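Local structure of phosphoserine phosphatase (Homo sapiens, 6HYY) at residues E29-V40 with L64-L75; T84-R93 with F212-E221. The protein catalyses the magnesium-dependent hydrolysis of O-phosphoserine to serine and inorganic phosphate, as a phosphatase of the haloacid dehalogenase family. One frame throughout, in Å; residues are numbered along the deposited sequence.

Contact 1 (E29-V40 with L64-L75); sequences ELAKICGVEDAV and LIQPSREQVQRL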
loop_
_atom_site.group_PDB
_atom_site.type_symbol
_atom_site.label_atom_id
_atom_site.label_comp_id
_atom_site.label_asym_id
_atom_site.label_seq_id
_atom_site.Cartn_x
_atom_site.Cartn_y
_atom_site.Cartn_z
ATOM N N GLU A 29 11.583 6.860 -1.232
ATOM C CA GLU A 29 12.653 6.567 -0.282
ATOM C C GLU A 29 13.782 5.794 -0.948
ATOM O O GLU A 29 14.961 5.997 -0.625
ATOM C CB GLU A 29 12.089 5.793 0.906
ATOM C CG GLU A 29 11.066 6.604 1.674
ATOM C CD GLU A 29 11.689 7.834 2.299
ATOM O OE1 GLU A 29 11.292 8.970 1.954
ATOM O OE2 GLU A 29 12.604 7.655 3.128
ATOM N N LEU A 30 13.439 4.891 -1.869
ATOM C CA LEU A 30 14.462 4.205 -2.644
ATOM C C LEU A 30 15.240 5.194 -3.499
ATOM O O LEU A 30 16.471 5.111 -3.598
ATOM C CB LEU A 30 13.813 3.121 -3.509
ATOM C CG LEU A 30 14.735 2.170 -4.262
ATOM C CD1 LEU A 30 15.727 1.543 -3.306
ATOM C CD2 LEU A 30 13.890 1.105 -4.968
ATOM N N ALA A 31 14.539 6.146 -4.115
ATOM C CA ALA A 31 15.207 7.173 -4.901
ATOM C C ALA A 31 16.137 8.012 -4.038
ATOM O O ALA A 31 17.187 8.456 -4.511
ATOM C CB ALA A 31 14.172 8.060 -5.590
ATOM N N LYS A 32 15.761 8.246 -2.778
ATOM C CA LYS A 32 16.639 8.957 -1.851
ATOM C C LYS A 32 17.934 8.185 -1.634
ATOM O O LYS A 32 19.032 8.735 -1.779
ATOM C CB LYS A 32 15.922 9.178 -0.516
ATOM C CG LYS A 32 14.997 10.387 -0.471
ATOM C CD LYS A 32 14.434 10.588 0.937
ATOM C CE LYS A 32 13.617 11.870 1.049
ATOM N NZ LYS A 32 12.475 11.927 0.097
ATOM N N ILE A 33 17.815 6.903 -1.274
ATOM C CA ILE A 33 18.972 6.027 -1.094
ATOM C C ILE A 33 19.863 6.028 -2.327
ATOM O O ILE A 33 21.094 5.954 -2.217
ATOM C CB ILE A 33 18.486 4.604 -0.737
ATOM C CG1 ILE A 33 18.169 4.508 0.756
ATOM C CG2 ILE A 33 19.500 3.539 -1.163
ATOM C CD1 ILE A 33 19.399 4.337 1.636
ATOM N N CYS A 34 19.266 6.145 -3.513
ATOM C CA CYS A 34 19.984 6.080 -4.777
ATOM C C CYS A 34 20.344 7.451 -5.338
ATOM O O CYS A 34 20.938 7.520 -6.418
ATOM C CB CYS A 34 19.159 5.301 -5.804
ATOM S SG CYS A 34 18.896 3.567 -5.338
ATOM N N GLY A 35 19.973 8.535 -4.655
ATOM C CA GLY A 35 20.411 9.872 -5.023
ATOM C C GLY A 35 19.593 10.620 -6.060
ATOM O O GLY A 35 20.094 11.601 -6.621
ATOM N N VAL A 36 18.351 10.216 -6.327
ATOM C CA VAL A 36 17.542 10.864 -7.358
ATOM C C VAL A 36 16.174 11.242 -6.794
ATOM O O VAL A 36 15.163 11.231 -7.503
ATOM C CB VAL A 36 17.403 9.960 -8.596
ATOM C CG1 VAL A 36 18.731 9.890 -9.342
ATOM C CG2 VAL A 36 16.959 8.567 -8.187
ATOM N N GLU A 37 16.162 11.612 -5.515
ATOM C CA GLU A 37 14.931 11.910 -4.780
ATOM C C GLU A 37 14.055 12.930 -5.499
ATOM O O GLU A 37 12.848 12.705 -5.678
ATOM C CB GLU A 37 15.302 12.411 -3.381
ATOM C CG GLU A 37 16.318 13.562 -3.370
ATOM C CD GLU A 37 17.741 13.128 -3.721
ATOM O OE1 GLU A 37 18.296 13.631 -4.730
ATOM O OE2 GLU A 37 18.297 12.281 -2.991
ATOM N N ASP A 38 14.633 14.069 -5.906
ATOM C CA ASP A 38 13.828 15.178 -6.415
ATOM C C ASP A 38 13.051 14.768 -7.658
ATOM O O ASP A 38 11.824 14.936 -7.725
ATOM C CB ASP A 38 14.717 16.383 -6.720
ATOM C CG ASP A 38 15.255 17.055 -5.467
ATOM O OD1 ASP A 38 14.583 17.000 -4.416
ATOM O OD2 ASP A 38 16.361 17.630 -5.530
ATOM N N ALA A 39 13.751 14.225 -8.656
ATOM C CA ALA A 39 13.102 13.849 -9.907
ATOM C C ALA A 39 12.019 12.801 -9.678
ATOM O O ALA A 39 10.915 12.910 -10.225
ATOM C CB ALA A 39 14.146 13.337 -10.901
ATOM N N VAL A 40 12.305 11.791 -8.859
ATOM C CA VAL A 40 11.359 10.690 -8.698
ATOM C C VAL A 40 10.154 11.126 -7.868
ATOM O O VAL A 40 9.011 10.785 -8.192
ATOM C CB VAL A 40 12.066 9.467 -8.089
ATOM C CG1 VAL A 40 11.045 8.480 -7.522
ATOM C CG2 VAL A 40 12.948 8.798 -9.135
ATOM N N LEU A 64 15.389 6.098 -13.840
ATOM C CA LEU A 64 16.258 7.064 -13.170
ATOM C C LEU A 64 16.932 6.478 -11.936
ATOM O O LEU A 64 18.069 6.852 -11.617
ATOM C CB LEU A 64 15.470 8.310 -12.769
ATOM C CG LEU A 64 14.792 9.114 -13.877
ATOM C CD1 LEU A 64 14.069 10.309 -13.281
ATOM C CD2 LEU A 64 15.800 9.562 -14.935
ATOM N N ILE A 65 16.255 5.574 -11.225
ATOM C CA ILE A 65 16.792 5.058 -9.971
ATOM C C ILE A 65 17.846 3.987 -10.228
ATOM O O ILE A 65 18.918 3.999 -9.611
ATOM C CB ILE A 65 15.649 4.522 -9.088
ATOM C CG1 ILE A 65 14.687 5.654 -8.712
ATOM C CG2 ILE A 65 16.194 3.839 -7.853
ATOM C CD1 ILE A 65 13.337 5.165 -8.177
ATOM N N GLN A 66 17.543 3.032 -11.106
ATOM C CA GLN A 66 18.403 1.881 -11.366
ATOM C C GLN A 66 18.854 1.208 -10.069
ATOM O O GLN A 66 20.061 1.073 -9.819
ATOM C CB GLN A 66 19.605 2.285 -12.207
ATOM C CG GLN A 66 19.245 3.004 -13.486
ATOM C CD GLN A 66 19.408 2.130 -14.707
ATOM O OE1 GLN A 66 20.415 1.435 -14.858
ATOM N NE2 GLN A 66 18.422 2.167 -15.596
ATOM N N PRO A 67 17.925 0.767 -9.227
ATOM C CA PRO A 67 18.304 0.307 -7.888
ATOM C C PRO A 67 19.001 -1.043 -7.940
ATOM O O PRO A 67 18.495 -2.003 -8.527
ATOM C CB PRO A 67 16.962 0.212 -7.156
ATOM C CG PRO A 67 15.996 -0.118 -8.245
ATOM C CD PRO A 67 16.475 0.621 -9.468
ATOM N N SER A 68 20.161 -1.117 -7.304
ATOM C CA SER A 68 20.825 -2.399 -7.182
ATOM C C SER A 68 20.242 -3.174 -6.007
ATOM O O SER A 68 19.598 -2.613 -5.117
ATOM C CB SER A 68 22.335 -2.206 -7.005
ATOM O OG SER A 68 22.649 -1.844 -5.674
ATOM N N ARG A 69 20.461 -4.489 -6.015
ATOM C CA ARG A 69 19.973 -5.298 -4.906
ATOM C C ARG A 69 20.588 -4.842 -3.588
ATOM O O ARG A 69 19.901 -4.782 -2.561
ATOM C CB ARG A 69 20.252 -6.782 -5.149
ATOM C CG ARG A 69 19.616 -7.667 -4.088
ATOM C CD ARG A 69 19.791 -9.154 -4.355
ATOM N NE ARG A 69 19.078 -9.928 -3.341
ATOM C CZ ARG A 69 19.568 -10.220 -2.140
ATOM N NH1 ARG A 69 20.785 -9.814 -1.801
ATOM N NH2 ARG A 69 18.842 -10.918 -1.276
ATOM N N GLU A 70 21.880 -4.495 -3.604
ATOM C CA GLU A 70 22.533 -3.988 -2.400
ATOM C C GLU A 70 21.914 -2.676 -1.927
ATOM O O GLU A 70 21.813 -2.442 -0.722
ATOM C CB GLU A 70 24.034 -3.813 -2.656
ATOM C CG GLU A 70 24.788 -3.078 -1.558
ATOM C CD GLU A 70 26.272 -3.414 -1.538
ATOM O OE1 GLU A 70 26.756 -4.065 -2.492
ATOM O OE2 GLU A 70 26.953 -3.032 -0.562
ATOM N N GLN A 71 21.482 -1.819 -2.851
ATOM C CA GLN A 71 20.850 -0.570 -2.437
ATOM C C GLN A 71 19.475 -0.825 -1.832
ATOM O O GLN A 71 19.075 -0.153 -0.875
ATOM C CB GLN A 71 20.744 0.391 -3.616
ATOM C CG GLN A 71 22.079 1.026 -4.000
ATOM C CD GLN A 71 22.000 1.852 -5.272
ATOM O OE1 GLN A 71 21.428 1.427 -6.279
ATOM N NE2 GLN A 71 22.576 3.051 -5.231
ATOM N N VAL A 72 18.732 -1.782 -2.381
ATOM C CA VAL A 72 17.456 -2.129 -1.770
ATOM C C VAL A 72 17.692 -2.712 -0.387
ATOM O O VAL A 72 17.001 -2.358 0.577
ATOM C CB VAL A 72 16.665 -3.091 -2.674
ATOM C CG1 VAL A 72 15.409 -3.561 -1.957
ATOM C CG2 VAL A 72 16.319 -2.419 -3.994
ATOM N N GLN A 73 18.700 -3.586 -0.261
ATOM C CA GLN A 73 19.048 -4.149 1.039
ATOM C C GLN A 73 19.420 -3.058 2.033
ATOM O O GLN A 73 19.062 -3.136 3.212
ATOM C CB GLN A 73 20.207 -5.135 0.898
ATOM C CG GLN A 73 19.875 -6.417 0.173
ATOM C CD GLN A 73 21.091 -7.308 0.006
ATOM O OE1 GLN A 73 21.967 -7.034 -0.819
ATOM N NE2 GLN A 73 21.151 -8.385 0.788
ATOM N N ARG A 74 20.146 -2.040 1.576
ATOM C CA ARG A 74 20.596 -1.001 2.495
ATOM C C ARG A 74 19.433 -0.118 2.928
ATOM O O ARG A 74 19.372 0.313 4.082
ATOM C CB ARG A 74 21.707 -0.170 1.859
ATOM C CG ARG A 74 22.159 1.009 2.725
ATOM C CD ARG A 74 23.573 1.468 2.375
ATOM N NE ARG A 74 23.687 1.915 0.993
ATOM C CZ ARG A 74 24.194 1.182 0.005
ATOM N NH1 ARG A 74 24.643 -0.047 0.239
ATOM N NH2 ARG A 74 24.251 1.679 -1.223
ATOM N N LEU A 75 18.492 0.144 2.017
ATOM C CA LEU A 75 17.274 0.847 2.410
ATOM C C LEU A 75 16.574 0.117 3.545
ATOM O O LEU A 75 16.252 0.716 4.576
ATOM C CB LEU A 75 16.342 1.000 1.205
ATOM C CG LEU A 75 14.987 1.650 1.493
ATOM C CD1 LEU A 75 15.170 2.996 2.167
ATOM C CD2 LEU A 75 14.192 1.819 0.207
#
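Leu30 and Ile65 touch and carry much of the apolar surface of this contact, and no hydrogen bond runs across it. Leu30 divides its methyls between helix 69-78 and the loop before it: CD1 lies 3.8 Å from Leu75 CD2 and also touches Val72 CG2, while CD2 packs 3.9 Å from Pro67 CB, the leucine and proline side chains crossing at about a right angle. Ile65 uses three carbons. Its CG1 touches Val40 CG2 at 3.6 Å and Val36 CG2, CD1 meets Ala31 CB, and CG2, anti to the backbone N (chi1 for CG1 -63°), faces Cys34 SG. Farther along, Ile33 CG1 presses on Leu75 CD1 at 3.6 Å.

The polar element is a capping box at the start of helix 69-78. Ser68 OG accepts from Gln71 N, and Ser68 N returns a nearly straight bond of 3.0 Å (175° at the hydrogen) to a lone pair of Gln71 OE1, in the carbonyl plane. The same OE1 lies 3.4 Å from Cys34 SG. A leucine in place of Gln71 would probably leave Ser68 N without its acceptor and undo half of the box.

Helices 26-33, 37-46 and 54-65, inserted between strands 12-16 and 100-105, are consistent with the family's helical cap; helix 69-78 leads back against helix 109-116 and strand 126-133. Cohesion thus rests on buried carbon, the side-chain bonds of Ser68 and Gln71 staying within 64-75.

Contact 2 (T84-R93 with F212-E221); sequences TPGIRELVSR and FVELLGELEE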
loop_
_atom_site.group_PDB
_atom_site.type_symbol
_atom_site.label_atom_id
_atom_site.label_comp_id
_atom_site.label_asym_id
_atom_site.label_seq_id
_atom_site.Cartn_x
_atom_site.Cartn_y
_atom_site.Cartn_z
ATOM N N THR A 84 3.044 4.041 10.310
ATOM C CA THR A 84 2.157 5.094 10.772
ATOM C C THR A 84 1.683 4.783 12.186
ATOM O O THR A 84 1.379 3.627 12.498
ATOM C CB THR A 84 0.961 5.163 9.820
ATOM O OG1 THR A 84 1.435 5.401 8.491
ATOM C CG2 THR A 84 -0.070 6.201 10.242
ATOM N N PRO A 85 1.630 5.768 13.077
ATOM C CA PRO A 85 1.110 5.525 14.428
ATOM C C PRO A 85 -0.257 4.853 14.415
ATOM O O PRO A 85 -1.151 5.209 13.636
ATOM C CB PRO A 85 1.045 6.928 15.034
ATOM C CG PRO A 85 2.143 7.663 14.320
ATOM C CD PRO A 85 2.180 7.125 12.917
ATOM N N GLY A 86 -0.396 3.828 15.253
ATOM C CA GLY A 86 -1.637 3.114 15.381
ATOM C C GLY A 86 -1.783 1.888 14.507
ATOM O O GLY A 86 -2.638 1.053 14.804
ATOM N N ILE A 87 -0.982 1.754 13.443
ATOM C CA ILE A 87 -1.243 0.630 12.531
ATOM C C ILE A 87 -0.870 -0.714 13.168
ATOM O O ILE A 87 -1.575 -1.716 12.948
ATOM C CB ILE A 87 -0.566 0.835 11.160
ATOM C CG1 ILE A 87 -1.045 -0.226 10.150
ATOM C CG2 ILE A 87 0.906 0.711 11.226
ATOM C CD1 ILE A 87 -2.566 -0.234 9.879
ATOM N N ARG A 88 0.173 -0.780 14.004
ATOM C CA ARG A 88 0.490 -2.055 14.657
ATOM C C ARG A 88 -0.668 -2.527 15.529
ATOM O O ARG A 88 -1.067 -3.704 15.486
ATOM C CB ARG A 88 1.745 -1.925 15.525
ATOM C CG ARG A 88 3.053 -1.779 14.792
ATOM C CD ARG A 88 4.181 -1.601 15.847
ATOM N NE ARG A 88 5.451 -1.199 15.250
ATOM C CZ ARG A 88 5.772 0.057 14.905
ATOM N NH1 ARG A 88 4.937 1.085 15.108
ATOM N NH2 ARG A 88 6.953 0.293 14.351
ATOM N N GLU A 89 -1.219 -1.624 16.346
ATOM C CA GLU A 89 -2.324 -1.980 17.227
ATOM C C GLU A 89 -3.560 -2.369 16.422
ATOM O O GLU A 89 -4.247 -3.336 16.761
ATOM C CB GLU A 89 -2.637 -0.823 18.181
ATOM C CG GLU A 89 -3.626 -1.224 19.256
ATOM C CD GLU A 89 -3.905 -0.118 20.254
ATOM O OE1 GLU A 89 -3.276 0.956 20.156
ATOM O OE2 GLU A 89 -4.760 -0.334 21.132
ATOM N N LEU A 90 -3.851 -1.624 15.352
ATOM C CA LEU A 90 -5.025 -1.911 14.527
ATOM C C LEU A 90 -4.917 -3.277 13.861
ATOM O O LEU A 90 -5.871 -4.066 13.902
ATOM C CB LEU A 90 -5.219 -0.816 13.478
ATOM C CG LEU A 90 -6.414 -1.028 12.539
ATOM C CD1 LEU A 90 -7.717 -1.073 13.323
ATOM C CD2 LEU A 90 -6.463 0.084 11.516
ATOM N N VAL A 91 -3.776 -3.571 13.226
ATOM C CA VAL A 91 -3.632 -4.895 12.605
ATOM C C VAL A 91 -3.721 -5.981 13.664
ATOM O O VAL A 91 -4.333 -7.034 13.442
ATOM C CB VAL A 91 -2.326 -5.003 11.799
ATOM C CG1 VAL A 91 -2.114 -6.445 11.334
ATOM C CG2 VAL A 91 -2.355 -4.082 10.578
ATOM N N SER A 92 -3.137 -5.742 14.838
ATOM C CA SER A 92 -3.215 -6.716 15.923
ATOM C C SER A 92 -4.661 -7.003 16.305
ATOM O O SER A 92 -5.046 -8.170 16.460
ATOM C CB SER A 92 -2.432 -6.198 17.131
ATOM O OG SER A 92 -1.048 -6.205 16.861
ATOM N N ARG A 93 -5.480 -5.953 16.471
ATOM C CA ARG A 93 -6.880 -6.170 16.829
ATOM C C ARG A 93 -7.640 -6.882 15.719
ATOM O O ARG A 93 -8.487 -7.739 16.002
ATOM C CB ARG A 93 -7.579 -4.850 17.158
ATOM C CG ARG A 93 -6.990 -4.138 18.384
ATOM C CD ARG A 93 -7.251 -4.876 19.706
ATOM N NE ARG A 93 -6.281 -5.944 20.004
ATOM C CZ ARG A 93 -4.971 -5.788 20.226
ATOM N NH1 ARG A 93 -4.389 -4.601 20.190
ATOM N NH2 ARG A 93 -4.226 -6.856 20.470
ATOM N N PHE A 212 -5.624 6.148 13.032
ATOM C CA PHE A 212 -6.082 4.771 13.129
ATOM C C PHE A 212 -6.772 4.484 14.465
ATOM O O PHE A 212 -7.529 3.513 14.553
ATOM C CB PHE A 212 -4.907 3.819 12.883
ATOM C CG PHE A 212 -4.539 3.673 11.416
ATOM C CD1 PHE A 212 -5.508 3.344 10.464
ATOM C CD2 PHE A 212 -3.239 3.880 10.992
ATOM C CE1 PHE A 212 -5.160 3.217 9.120
ATOM C CE2 PHE A 212 -2.882 3.747 9.654
ATOM C CZ PHE A 212 -3.842 3.419 8.713
ATOM N N VAL A 213 -6.579 5.338 15.478
ATOM C CA VAL A 213 -7.298 5.183 16.745
ATOM C C VAL A 213 -8.807 5.172 16.529
ATOM O O VAL A 213 -9.541 4.519 17.279
ATOM C CB VAL A 213 -6.918 6.292 17.754
ATOM C CG1 VAL A 213 -5.467 6.173 18.194
ATOM C CG2 VAL A 213 -7.239 7.673 17.208
ATOM N N GLU A 214 -9.302 5.901 15.523
ATOM C CA GLU A 214 -10.748 6.010 15.350
ATOM C C GLU A 214 -11.391 4.654 15.104
ATOM O O GLU A 214 -12.536 4.429 15.513
ATOM C CB GLU A 214 -11.077 6.970 14.211
ATOM C CG GLU A 214 -10.521 8.360 14.423
ATOM C CD GLU A 214 -10.727 9.240 13.216
ATOM O OE1 GLU A 214 -11.867 9.277 12.710
ATOM O OE2 GLU A 214 -9.752 9.879 12.762
ATOM N N LEU A 215 -10.684 3.745 14.438
ATOM C CA LEU A 215 -11.174 2.378 14.327
ATOM C C LEU A 215 -10.920 1.581 15.596
ATOM O O LEU A 215 -11.616 0.587 15.840
ATOM C CB LEU A 215 -10.522 1.692 13.125
ATOM C CG LEU A 215 -10.718 2.482 11.838
ATOM C CD1 LEU A 215 -9.919 1.882 10.695
ATOM C CD2 LEU A 215 -12.201 2.535 11.494
ATOM N N LEU A 216 -9.934 2.000 16.395
ATOM C CA LEU A 216 -9.677 1.510 17.744
ATOM C C LEU A 216 -10.571 2.171 18.783
ATOM O O LEU A 216 -10.231 2.169 19.969
ATOM C CB LEU A 216 -8.209 1.731 18.124
ATOM C CG LEU A 216 -7.104 1.139 17.243
ATOM C CD1 LEU A 216 -5.766 1.812 17.526
ATOM C CD2 LEU A 216 -7.008 -0.355 17.459
ATOM N N GLY A 217 -11.675 2.778 18.354
ATOM C CA GLY A 217 -12.674 3.269 19.280
ATOM C C GLY A 217 -13.760 2.231 19.442
ATOM O O GLY A 217 -14.842 2.351 18.862
ATOM N N GLU A 218 -13.478 1.188 20.215
ATOM C CA GLU A 218 -14.415 0.080 20.345
ATOM C C GLU A 218 -14.640 -0.277 21.804
ATOM O O GLU A 218 -15.753 -0.157 22.327
ATOM C CB GLU A 218 -13.897 -1.145 19.589
ATOM C CG GLU A 218 -12.391 -1.422 19.756
ATOM C CD GLU A 218 -12.040 -2.892 19.556
ATOM O OE1 GLU A 218 -12.971 -3.699 19.342
ATOM O OE2 GLU A 218 -10.837 -3.233 19.589
ATOM N N LEU A 219 -13.575 -0.741 22.449
ATOM C CA LEU A 219 -13.573 -1.260 23.807
ATOM C C LEU A 219 -12.157 -1.085 24.344
ATOM O O LEU A 219 -11.881 -1.371 25.514
ATOM C CB LEU A 219 -14.012 -2.733 23.839
ATOM C CG LEU A 219 -15.439 -3.179 23.462
ATOM C CD1 LEU A 219 -15.633 -3.387 21.957
ATOM C CD2 LEU A 219 -15.816 -4.449 24.208
ATOM N N GLU A 220 -11.262 -0.612 23.465
ATOM C CA GLU A 220 -9.857 -0.308 23.740
ATOM C C GLU A 220 -9.164 -1.323 24.641
ATOM O O GLU A 220 -8.988 -1.081 25.840
ATOM C CB GLU A 220 -9.724 1.096 24.342
ATOM C CG GLU A 220 -9.643 2.217 23.309
ATOM C CD GLU A 220 -11.000 2.619 22.757
ATOM O OE1 GLU A 220 -11.211 3.832 22.535
ATOM O OE2 GLU A 220 -11.849 1.730 22.536
ATOM N N GLU A 221 -8.752 -2.448 24.066
ATOM C CA GLU A 221 -7.933 -3.429 24.773
ATOM C C GLU A 221 -6.738 -3.860 23.924
ATOM O O GLU A 221 -5.588 -3.532 24.225
ATOM C CB GLU A 221 -8.761 -4.655 25.159
ATOM C CG GLU A 221 -7.941 -5.763 25.806
ATOM C CD GLU A 221 -8.339 -6.017 27.245
ATOM O OE1 GLU A 221 -7.560 -6.674 27.967
ATOM O OE2 GLU A 221 -9.430 -5.562 27.651
HETATM O O HOH W 1 -2.844 7.006 12.763
#
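The ring of Phe212 has Ile87 CD1 over one face, a CH-pi contact 4.1 Å from the ring centroid and only 16° off the normal, displaced toward the rim. At its edge, in the ring plane, Pro85 O lies 3.6 Å from CD2. Leu90 CD2 and Thr84 CG2 come in obliquely, the former 3.6 Å from Phe212 CD1, and Phe192 stacks on the ring from outside the two segments. The Arg93 guanidinium has the C atom of the poorly ordered Glu221 over one face and Glu89 CG at its edge, in plane, and NH2 forms a salt bridge with Glu96.

Residues 84-87 make a type II beta turn that leads into helix 87-96, with Gly86 at the N-cap; a CB there would sit about 3.1 Å from Phe212 CB. In this haloacid dehalogenase fold the start of the C-terminal tail, after strand 207-209 at the sheet edge, packs on helix 87-96, while residues 217-221 are poorly ordered. One water bridges the turn and the tail, donating to Pro85 O and accepting from Phe212 N.

Leu216, its CG anti to the carbonyl carbon (chi1 -57°), spreads its methyls along the helix: CD1 meets Glu89 OE1 at 3.7 Å, CD2 meets Arg93 CG. Leu90 CD1 packs 3.9 Å from Leu215 CB.

How the contacts relate
The two contacts illustrate how one chain builds separate apolar joints in succession. Both segments of contact 1 precede those of contact 2 in the chain, and helix 69-78, which takes part in the first, is followed directly by helix 87-96 of the second. Their centres are nevertheless 32 Å apart, and with nearest atoms about 12 Å apart they do not meet. Contact 1 joins the ends of a strand-free stretch of helices and loops, whereas contact 2 joins segments separated by 118 residues, bringing the chain beyond strand 207-209 back to the core. Val40 lies about 10 Å from the bound serine and Thr84 about 10 Å from the magnesium ion, both in the second shell or beyond.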